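Side-chain contacts in putative Oleoyl-[acyl-carrier protein] thioesterase (Lactobacillus plantarum, PDB 2OWN), which probably hydrolyses the thioester of long-chain acyl groups, such as oleoyl, carried on acyl carrier protein, releasing the free fatty acid: residues B[42-45]-B[46-49]; B[178-181]-B[182-185]; B[31-34]-B[35-39]. All coordinates share one frame; numbering follows the deposited sequence.

Contact 1 (B[42-45]-B[46-49]); sequences SEDQ and SDAL
Ser42 to Ala48 are the last turns of helix 31-48, Leu49 follows it, and four successive i-to-i+4 bonds run from Ser46, Asp47, Ala48 and Leu49 N to Ser42, Glu43, Asp44 and Gln45 O, the Ser42 pair being 3.1 Å long at an N-H...O angle of 164°. Ser42 O also has Ser46 OG at 2.8 Å. OG lies beside its own backbone N (chi1 -52°), which turns it back over the preceding turn; its bond to Ser42 O is not settled, because this one proton has another acceptor within reach and the hydroxyl is also hydrogen-bonded to Tyr138 OH. Asp47 folds back in the same way, setting its carboxylate over Glu43 O, which is 3.1 Å from CG. Apolar contact is slight: Leu49 CD1 runs alongside Gln45, 4.1 Å from its CG. Asp44 OD1 and Asp47 OD2 are 4.2 Å apart. Water 1 donates to both, at 2.7 Å from Asp44 OD1 and 3.0 Å from Asp47 OD2. Asp44 OD1 also forms a salt bridge with Arg17 of the second subunit. The likely repulsion between the carboxylates is therefore probably eased by a shared water and a positive charge from across the dimer interface.

Contact 2 (B[178-181]-B[182-185]); sequences HVNN and AHYF
Asn180 meets Ala182 and His183 through two hydrogen bonds of different kinds. Its side-chain OD1 accepts from Ala182 N at 3.3 Å, an i-to-i+2 link that defines an Asx turn; the N-H points almost straight at the oxygen (165°), yet the donor stands well above the amide plane. Having CG anti to the backbone N (chi1 180°) is what carries OD1 forward to this N-H. Asn180 O receives His183 N, also 3.3 Å away, and the next step repeats the i-to-i+3 spacing, with Tyr184 N 3.3 Å from Asn181 O. In both backbone bonds the donor again sits above the carbonyl plane.

Contacts of flat groups come next. The Asn180 amide and the His183 ring are nearly perpendicular, their planes 80° apart, and His183 CD2 comes to 3.9 Å from Asn180 CB. His183 ND1 is turned to Asp186, while Asn180 ND2 makes a weak bond to Asp36 OD1. Tyr184 lays its CD1 3.3 Å from Asn181 O, and the edge of its ring faces Asn180 O.

Apolar contact is confined to a loose approach of Val179 CG1 to Tyr184 CE1, 4.4 Å apart. Solvent joins the same two residues: water 2 lies 2.7 Å from Tyr184 OH and donates a weak bond to Val179 O. The phenol oxygen is also bonded to Val213 N.

The Asx turn and the i-to-i+3 bonds that follow it lead the chain from the weakly bonded strand 178-179 into helix 184-191 of the C-terminal acyl-ACP thioesterase region, a member of the HotDog clan.

Contact 3 (B[31-34]-B[35-39]); sequences LTTL and IDIAV
Thr32 O lies over one face of the Asp36 carboxylate, 3.2 Å from its CG. The two residues belong to the opening of helix 31-48, the long helix against which the sheet of a HotDog domain curves. Both carboxylate oxygens are farther from Thr32 O than CG is, which places the carbonyl above the group's centre. On the same side Thr32 CG2 approaches OD2 obliquely, the two side chains running alongside each other in the same direction. Water 3 reaches OD2 itself, donating at 3.2 Å, and makes a second, shorter bond of 2.7 Å to Thr33 OG1. The peptides are the other flat groups: Asp36 N meets Thr32 O in the carbonyl plane at 2.9 Å, whereas the donors of the neighbouring bonds are tilted from theirs.

The helix's regularity shows in the i-to-i+4 bonds from Ile35, Asp36, Ile37 and Ala38 N to Leu31, Thr32, Thr33 and Leu34 O; the Ile35 bond is nearly straight at 171°. Leu34 and Ile35 pack on strands 61-72 and 109-121, so that one side of the helix is buried against the sheet.

Thr32 OG1 bonds to Asp186, its strongest partner, with Ala182 O also within hydrogen-bonding distance; besides water 3, Thr33 OG1 bonds to Glu22 O. Tyr20 of the second subunit bonds through its OH to Asp36 O. Each threonine keeps its methyl anti to the backbone N, and Thr33 CG2 meets Ile37 CG2 at 4.2 Å. Ile37 CG1, wedged between its own N and carbonyl carbon (chi1 70°), comes to 3.4 Å from Leu34 O.

In the fold
Helix 31-48 holds two of the three sites. Contact 3 is buried at its start, its centre about 7 Å from the centre of the chain, while the centre of contact 1, at its surface end, is about 18 Å from it; contact 2, partly buried, belongs to the C-terminal half. Contacts 2 and 3 touch directly: Phe185 CD1 packs 3.4 Å from Leu31 CD1, so the two family regions meet there. Contact 1 stands apart from contact 2, their nearest atoms about 7 Å away. Chemistry differs with place: neighbouring carboxylates at the surface, amide and ring groups at the turn, and in the core a single buried carboxylate among branched aliphatics and threonines. All three touch the second subunit.

Contact 1 (B[42-45]-B[46-49])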
ATOM      1  N   SER B  42      -1.563  -0.847 -17.612  1.00 30.72           N
ATOM      2  CA  SER B  42      -0.485  -1.041 -18.605  1.00 31.96           C
ATOM      3  C   SER B  42       0.010  -2.495 -18.646  1.00 32.70           C
ATOM      4  O   SER B  42       0.181  -3.035 -19.742  1.00 33.19           O
ATOM      5  CB  SER B  42       0.684  -0.065 -18.361  1.00 31.76           C
ATOM      6  OG  SER B  42       1.741  -0.228 -19.292  1.00 34.35           O
ATOM      7  N   GLU B  43       0.248  -3.103 -17.473  1.00 34.29           N
ATOM      8  CA  GLU B  43       0.684  -4.529 -17.384  1.00 35.30           C
ATOM      9  C   GLU B  43      -0.395  -5.500 -17.908  1.00 33.07           C
ATOM     10  O   GLU B  43      -0.046  -6.485 -18.552  1.00 31.85           O
ATOM     11  CB  GLU B  43       1.170  -4.930 -15.974  1.00 35.81           C
ATOM     12  CG  GLU B  43       2.504  -4.248 -15.565  1.00 40.14           C
ATOM     13  CD  GLU B  43       3.053  -4.661 -14.186  1.00 41.48           C
ATOM     14  OE1 GLU B  43       2.636  -5.700 -13.610  1.00 50.99           O
ATOM     15  OE2 GLU B  43       3.946  -3.938 -13.682  1.00 51.99           O
ATOM     16  N   ASP B  44      -1.675  -5.191 -17.658  1.00 30.97           N
ATOM     17  CA  ASP B  44      -2.817  -6.006 -18.145  1.00 30.10           C
ATOM     18  C   ASP B  44      -3.039  -5.896 -19.645  1.00 28.74           C
ATOM     19  O   ASP B  44      -3.485  -6.872 -20.242  1.00 27.03           O
ATOM     20  CB  ASP B  44      -4.105  -5.677 -17.387  1.00 29.41           C
ATOM     21  CG  ASP B  44      -4.015  -6.026 -15.923  1.00 33.12           C
ATOM     22  OD1 ASP B  44      -3.136  -6.825 -15.516  1.00 34.68           O
ATOM     23  OD2 ASP B  44      -4.812  -5.480 -15.155  1.00 31.38           O
ATOM     24  N   GLN B  45      -2.796  -4.708 -20.225  1.00 29.21           N
ATOM     25  CA  GLN B  45      -2.854  -4.501 -21.688  1.00 29.65           C
ATOM     26  C   GLN B  45      -1.747  -5.375 -22.303  1.00 29.87           C
ATOM     27  O   GLN B  45      -2.012  -6.148 -23.231  1.00 30.69           O
ATOM     28  CB  GLN B  45      -2.637  -3.027 -22.098  1.00 30.20           C
ATOM     29  CG  GLN B  45      -2.721  -2.771 -23.635  1.00 27.89           C
ATOM     30  CD  GLN B  45      -2.565  -1.310 -24.066  1.00 30.98           C
ATOM     31  OE1 GLN B  45      -2.186  -0.439 -23.281  1.00 24.97           O
ATOM     32  NE2 GLN B  45      -2.839  -1.051 -25.343  1.00 21.48           N
ATOM     33  N   SER B  46      -0.535  -5.249 -21.738  1.00 30.35           N
ATOM     34  CA  SER B  46       0.666  -5.995 -22.157  1.00 31.93           C
ATOM     35  C   SER B  46       0.503  -7.526 -22.011  1.00 32.59           C
ATOM     36  O   SER B  46       0.918  -8.253 -22.912  1.00 32.08           O
ATOM     37  CB  SER B  46       1.916  -5.479 -21.419  1.00 31.43           C
ATOM     38  OG  SER B  46       2.020  -4.074 -21.548  1.00 30.54           O
ATOM     39  N   ASP B  47      -0.120  -7.992 -20.913  1.00 33.52           N
ATOM     40  CA  ASP B  47      -0.401  -9.443 -20.695  1.00 33.62           C
ATOM     41  C   ASP B  47      -1.427  -9.979 -21.713  1.00 33.19           C
ATOM     42  O   ASP B  47      -1.220 -11.073 -22.258  1.00 33.46           O
ATOM     43  CB  ASP B  47      -0.896  -9.766 -19.264  1.00 34.46           C
ATOM     44  CG  ASP B  47       0.175  -9.587 -18.175  1.00 37.92           C
ATOM     45  OD1 ASP B  47       1.397  -9.565 -18.450  1.00 43.54           O
ATOM     46  OD2 ASP B  47      -0.233  -9.489 -16.999  1.00 35.86           O
ATOM     47  N   ALA B  48      -2.510  -9.218 -21.951  1.00 32.85           N
ATOM     48  CA  ALA B  48      -3.578  -9.579 -22.937  1.00 33.26           C
ATOM     49  C   ALA B  48      -3.052  -9.749 -24.376  1.00 33.85           C
ATOM     50  O   ALA B  48      -3.521 -10.634 -25.095  1.00 33.99           O
ATOM     51  CB  ALA B  48      -4.724  -8.566 -22.916  1.00 33.90           C
ATOM     52  N   LEU B  49      -2.085  -8.907 -24.764  1.00 34.21           N
ATOM     53  CA  LEU B  49      -1.412  -8.959 -26.092  1.00 35.98           C
ATOM     54  C   LEU B  49      -0.257  -9.991 -26.191  1.00 36.22           C
ATOM     55  O   LEU B  49       0.303 -10.159 -27.281  1.00 37.40           O
ATOM     56  CB  LEU B  49      -0.860  -7.564 -26.463  1.00 35.28           C
ATOM     57  CG  LEU B  49      -1.871  -6.426 -26.610  1.00 35.24           C
ATOM     58  CD1 LEU B  49      -1.171  -5.059 -26.643  1.00 32.29           C
ATOM     59  CD2 LEU B  49      -2.750  -6.641 -27.841  1.00 36.58           C
TER
HETATM   60  O   HOH W   1      -3.165  -9.390 -16.374  1.00 41.66           O

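Contact 2 (B[178-181]-B[182-185])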
ATOM      1  N   HIS B 178      12.753  -5.458  -8.248  1.00 54.33           N
ATOM      2  CA  HIS B 178      13.196  -4.040  -8.318  1.00 54.68           C
ATOM      3  C   HIS B 178      12.295  -3.141  -7.455  1.00 53.91           C
ATOM      4  O   HIS B 178      11.110  -3.459  -7.288  1.00 53.84           O
ATOM      5  CB  HIS B 178      13.183  -3.511  -9.760  1.00 55.17           C
ATOM      6  CG  HIS B 178      14.061  -4.271 -10.706  1.00 57.58           C
ATOM      7  ND1 HIS B 178      13.576  -5.252 -11.545  1.00 58.52           N
ATOM      8  CD2 HIS B 178      15.395  -4.212 -10.929  1.00 59.09           C
ATOM      9  CE1 HIS B 178      14.571  -5.753 -12.254  1.00 60.37           C
ATOM     10  NE2 HIS B 178      15.685  -5.139 -11.899  1.00 60.63           N
ATOM     11  N   VAL B 179      12.851  -2.031  -6.941  1.00 51.93           N
ATOM     12  CA  VAL B 179      12.106  -1.063  -6.101  1.00 52.66           C
ATOM     13  C   VAL B 179      11.086  -0.313  -6.970  1.00 51.45           C
ATOM     14  O   VAL B 179      11.490   0.457  -7.851  1.00 53.97           O
ATOM     15  CB  VAL B 179      13.029  -0.049  -5.357  1.00 51.92           C
ATOM     16  CG1 VAL B 179      12.233   1.021  -4.583  1.00 52.92           C
ATOM     17  CG2 VAL B 179      13.935  -0.791  -4.401  1.00 56.58           C
ATOM     18  N   ASN B 180       9.795  -0.569  -6.704  1.00 48.75           N
ATOM     19  CA  ASN B 180       8.636   0.019  -7.408  1.00 46.53           C
ATOM     20  C   ASN B 180       8.684   1.555  -7.378  1.00 44.36           C
ATOM     21  O   ASN B 180       8.818   2.133  -6.285  1.00 46.16           O
ATOM     22  CB  ASN B 180       7.326  -0.552  -6.794  1.00 46.89           C
ATOM     23  CG  ASN B 180       6.016  -0.027  -7.419  1.00 48.89           C
ATOM     24  OD1 ASN B 180       5.986   0.582  -8.485  1.00 54.63           O
ATOM     25  ND2 ASN B 180       4.907  -0.316  -6.733  1.00 49.05           N
ATOM     26  N   ASN B 181       8.622   2.171  -8.579  1.00 40.26           N
ATOM     27  CA  ASN B 181       8.651   3.647  -8.721  0.50 38.94           C
ATOM     28  C   ASN B 181       7.541   4.397  -7.973  1.00 37.20           C
ATOM     29  O   ASN B 181       7.751   5.529  -7.571  1.00 35.98           O
ATOM     30  CB  ASN B 181       8.682   4.092 -10.202  0.50 38.60           C
ATOM     31  CG  ASN B 181      10.001   3.763 -10.898  0.50 39.26           C
ATOM     32  OD1 ASN B 181      10.760   2.886 -10.481  0.50 46.98           O
ATOM     33  ND2 ASN B 181      10.270   4.475 -11.974  0.50 38.66           N
ATOM     34  N   ALA B 182       6.378   3.751  -7.796  1.00 34.80           N
ATOM     35  CA  ALA B 182       5.221   4.325  -7.074  1.00 34.67           C
ATOM     36  C   ALA B 182       5.534   4.662  -5.608  1.00 33.44           C
ATOM     37  O   ALA B 182       5.043   5.672  -5.109  1.00 33.94           O
ATOM     38  CB  ALA B 182       4.008   3.399  -7.150  1.00 33.09           C
ATOM     39  N   HIS B 183       6.359   3.829  -4.949  1.00 32.23           N
ATOM     40  CA  HIS B 183       6.782   4.054  -3.544  1.00 33.17           C
ATOM     41  C   HIS B 183       7.622   5.306  -3.305  1.00 33.31           C
ATOM     42  O   HIS B 183       7.711   5.737  -2.154  1.00 33.29           O
ATOM     43  CB  HIS B 183       7.443   2.813  -2.909  1.00 34.91           C
ATOM     44  CG  HIS B 183       6.474   1.699  -2.671  1.00 33.90           C
ATOM     45  ND1 HIS B 183       5.398   1.835  -1.819  1.00 42.45           N
ATOM     46  CD2 HIS B 183       6.422   0.436  -3.147  1.00 36.95           C
ATOM     47  CE1 HIS B 183       4.715   0.704  -1.797  1.00 44.56           C
ATOM     48  NE2 HIS B 183       5.319  -0.163  -2.592  1.00 37.40           N
ATOM     49  N   TYR B 184       8.235   5.875  -4.361  1.00 31.78           N
ATOM     50  CA  TYR B 184       8.973   7.156  -4.264  1.00 32.23           C
ATOM     51  C   TYR B 184       8.009   8.256  -3.760  1.00 31.63           C
ATOM     52  O   TYR B 184       8.441   9.097  -2.976  1.00 31.32           O
ATOM     53  CB  TYR B 184       9.614   7.588  -5.588  1.00 33.49           C
ATOM     54  CG  TYR B 184      10.863   6.851  -6.067  1.00 33.15           C
ATOM     55  CD1 TYR B 184      10.860   5.466  -6.344  1.00 38.70           C
ATOM     56  CD2 TYR B 184      12.043   7.571  -6.377  1.00 39.05           C
ATOM     57  CE1 TYR B 184      12.029   4.794  -6.854  1.00 38.83           C
ATOM     58  CE2 TYR B 184      13.217   6.910  -6.885  1.00 38.81           C
ATOM     59  CZ  TYR B 184      13.192   5.527  -7.122  1.00 35.41           C
ATOM     60  OH  TYR B 184      14.310   4.893  -7.601  1.00 35.43           O
ATOM     61  N   PHE B 185       6.727   8.219  -4.191  1.00 31.90           N
ATOM     62  CA  PHE B 185       5.673   9.164  -3.716  1.00 33.10           C
ATOM     63  C   PHE B 185       5.407   9.098  -2.209  1.00 33.28           C
ATOM     64  O   PHE B 185       4.974  10.105  -1.632  1.00 32.06           O
ATOM     65  CB  PHE B 185       4.369   9.059  -4.524  1.00 35.26           C
ATOM     66  CG  PHE B 185       4.505   9.576  -5.918  1.00 37.07           C
ATOM     67  CD1 PHE B 185       4.477  10.971  -6.142  1.00 45.17           C
ATOM     68  CD2 PHE B 185       4.665   8.710  -7.009  1.00 40.33           C
ATOM     69  CE1 PHE B 185       4.609  11.507  -7.451  1.00 44.65           C
ATOM     70  CE2 PHE B 185       4.788   9.234  -8.334  1.00 45.09           C
ATOM     71  CZ  PHE B 185       4.769  10.633  -8.550  1.00 44.04           C
TER
HETATM   72  O   HOH W   2      14.450   2.206  -7.948  1.00 45.39           O

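Contact 3 (B[31-34]-B[35-39])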
ATOM      1  N   LEU B  31      -0.866   9.496  -4.422  1.00 33.07           N
ATOM      2  CA  LEU B  31      -0.101   9.482  -5.698  1.00 33.40           C
ATOM      3  C   LEU B  31       0.482   8.094  -5.979  1.00 32.24           C
ATOM      4  O   LEU B  31       0.579   7.705  -7.147  1.00 31.71           O
ATOM      5  CB  LEU B  31       1.034  10.539  -5.751  1.00 34.08           C
ATOM      6  CG  LEU B  31       0.620  11.963  -6.070  1.00 37.69           C
ATOM      7  CD1 LEU B  31       1.755  12.964  -5.810  1.00 34.06           C
ATOM      8  CD2 LEU B  31       0.129  12.039  -7.522  1.00 34.09           C
ATOM      9  N   THR B  32       0.905   7.395  -4.912  1.00 33.06           N
ATOM     10  CA  THR B  32       1.415   6.005  -4.972  1.00 32.15           C
ATOM     11  C   THR B  32       0.329   5.134  -5.634  1.00 31.68           C
ATOM     12  O   THR B  32       0.622   4.475  -6.634  1.00 29.15           O
ATOM     13  CB  THR B  32       1.807   5.476  -3.587  1.00 33.26           C
ATOM     14  OG1 THR B  32       2.728   6.396  -2.983  1.00 33.81           O
ATOM     15  CG2 THR B  32       2.440   4.084  -3.674  1.00 33.03           C
ATOM     16  N   THR B  33      -0.911   5.231  -5.129  1.00 29.86           N
ATOM     17  CA  THR B  33      -2.080   4.507  -5.701  1.00 30.84           C
ATOM     18  C   THR B  33      -2.376   4.886  -7.160  1.00 30.58           C
ATOM     19  O   THR B  33      -2.665   3.998  -7.955  1.00 30.63           O
ATOM     20  CB  THR B  33      -3.360   4.706  -4.866  1.00 31.56           C
ATOM     21  OG1 THR B  33      -3.160   4.069  -3.611  1.00 28.25           O
ATOM     22  CG2 THR B  33      -4.648   4.109  -5.555  1.00 30.50           C
ATOM     23  N   LEU B  34      -2.293   6.189  -7.478  1.00 32.46           N
ATOM     24  CA  LEU B  34      -2.557   6.716  -8.840  1.00 32.42           C
ATOM     25  C   LEU B  34      -1.620   6.065  -9.860  1.00 32.19           C
ATOM     26  O   LEU B  34      -2.098   5.561 -10.882  1.00 32.23           O
ATOM     27  CB  LEU B  34      -2.440   8.245  -8.911  1.00 33.10           C
ATOM     28  CG  LEU B  34      -2.942   8.916 -10.197  1.00 34.39           C
ATOM     29  CD1 LEU B  34      -4.451   8.755 -10.306  1.00 35.15           C
ATOM     30  CD2 LEU B  34      -2.573  10.381 -10.221  1.00 31.66           C
ATOM     31  N   ILE B  35      -0.314   6.048  -9.555  1.00 31.59           N
ATOM     32  CA  ILE B  35       0.701   5.381 -10.420  1.00 31.85           C
ATOM     33  C   ILE B  35       0.501   3.855 -10.397  1.00 31.51           C
ATOM     34  O   ILE B  35       0.617   3.220 -11.455  1.00 31.82           O
ATOM     35  CB  ILE B  35       2.164   5.777 -10.045  1.00 31.70           C
ATOM     36  CG1 ILE B  35       2.386   7.277 -10.264  1.00 36.68           C
ATOM     37  CG2 ILE B  35       3.202   4.991 -10.844  1.00 32.08           C
ATOM     38  CD1 ILE B  35       2.191   7.787 -11.692  1.00 38.78           C
ATOM     39  N   ASP B  36       0.218   3.288  -9.211  1.00 30.80           N
ATOM     40  CA  ASP B  36      -0.058   1.830  -9.054  1.00 31.11           C
ATOM     41  C   ASP B  36      -1.146   1.301 -10.016  1.00 29.73           C
ATOM     42  O   ASP B  36      -0.914   0.309 -10.729  1.00 29.49           O
ATOM     43  CB  ASP B  36      -0.452   1.448  -7.602  1.00 30.75           C
ATOM     44  CG  ASP B  36       0.721   1.311  -6.628  1.00 34.62           C
ATOM     45  OD1 ASP B  36       1.893   1.107  -7.014  1.00 31.30           O
ATOM     46  OD2 ASP B  36       0.416   1.343  -5.409  1.00 35.53           O
ATOM     47  N   ILE B  37      -2.288   1.995 -10.045  1.00 30.60           N
ATOM     48  CA  ILE B  37      -3.438   1.615 -10.915  1.00 31.49           C
ATOM     49  C   ILE B  37      -3.190   1.920 -12.405  1.00 31.47           C
ATOM     50  O   ILE B  37      -3.724   1.208 -13.249  1.00 30.73           O
ATOM     51  CB  ILE B  37      -4.820   2.161 -10.394  1.00 32.32           C
ATOM     52  CG1 ILE B  37      -4.963   3.689 -10.529  1.00 30.21           C
ATOM     53  CG2 ILE B  37      -5.052   1.661  -8.942  1.00 30.91           C
ATOM     54  CD1 ILE B  37      -6.252   4.251  -9.913  1.00 33.05           C
ATOM     55  N   ALA B  38      -2.426   2.983 -12.716  1.00 31.32           N
ATOM     56  CA  ALA B  38      -2.046   3.327 -14.114  1.00 31.52           C
ATOM     57  C   ALA B  38      -1.170   2.200 -14.691  1.00 30.07           C
ATOM     58  O   ALA B  38      -1.464   1.683 -15.771  1.00 31.01           O
ATOM     59  CB  ALA B  38      -1.315   4.661 -14.193  1.00 30.35           C
ATOM     60  N   VAL B  39      -0.139   1.814 -13.926  1.00 29.90           N
ATOM     61  CA  VAL B  39       0.794   0.709 -14.270  1.00 29.12           C
ATOM     62  C   VAL B  39       0.072  -0.666 -14.307  1.00 28.82           C
ATOM     63  O   VAL B  39       0.442  -1.513 -15.129  1.00 29.12           O
ATOM     64  CB  VAL B  39       2.079   0.737 -13.361  1.00 29.11           C
ATOM     65  CG1 VAL B  39       2.936  -0.549 -13.464  1.00 29.87           C
ATOM     66  CG2 VAL B  39       2.904   1.981 -13.678  1.00 30.08           C
TER
HETATM   67  O   HOH W   3      -1.515   1.981  -2.995  1.00 50.95           O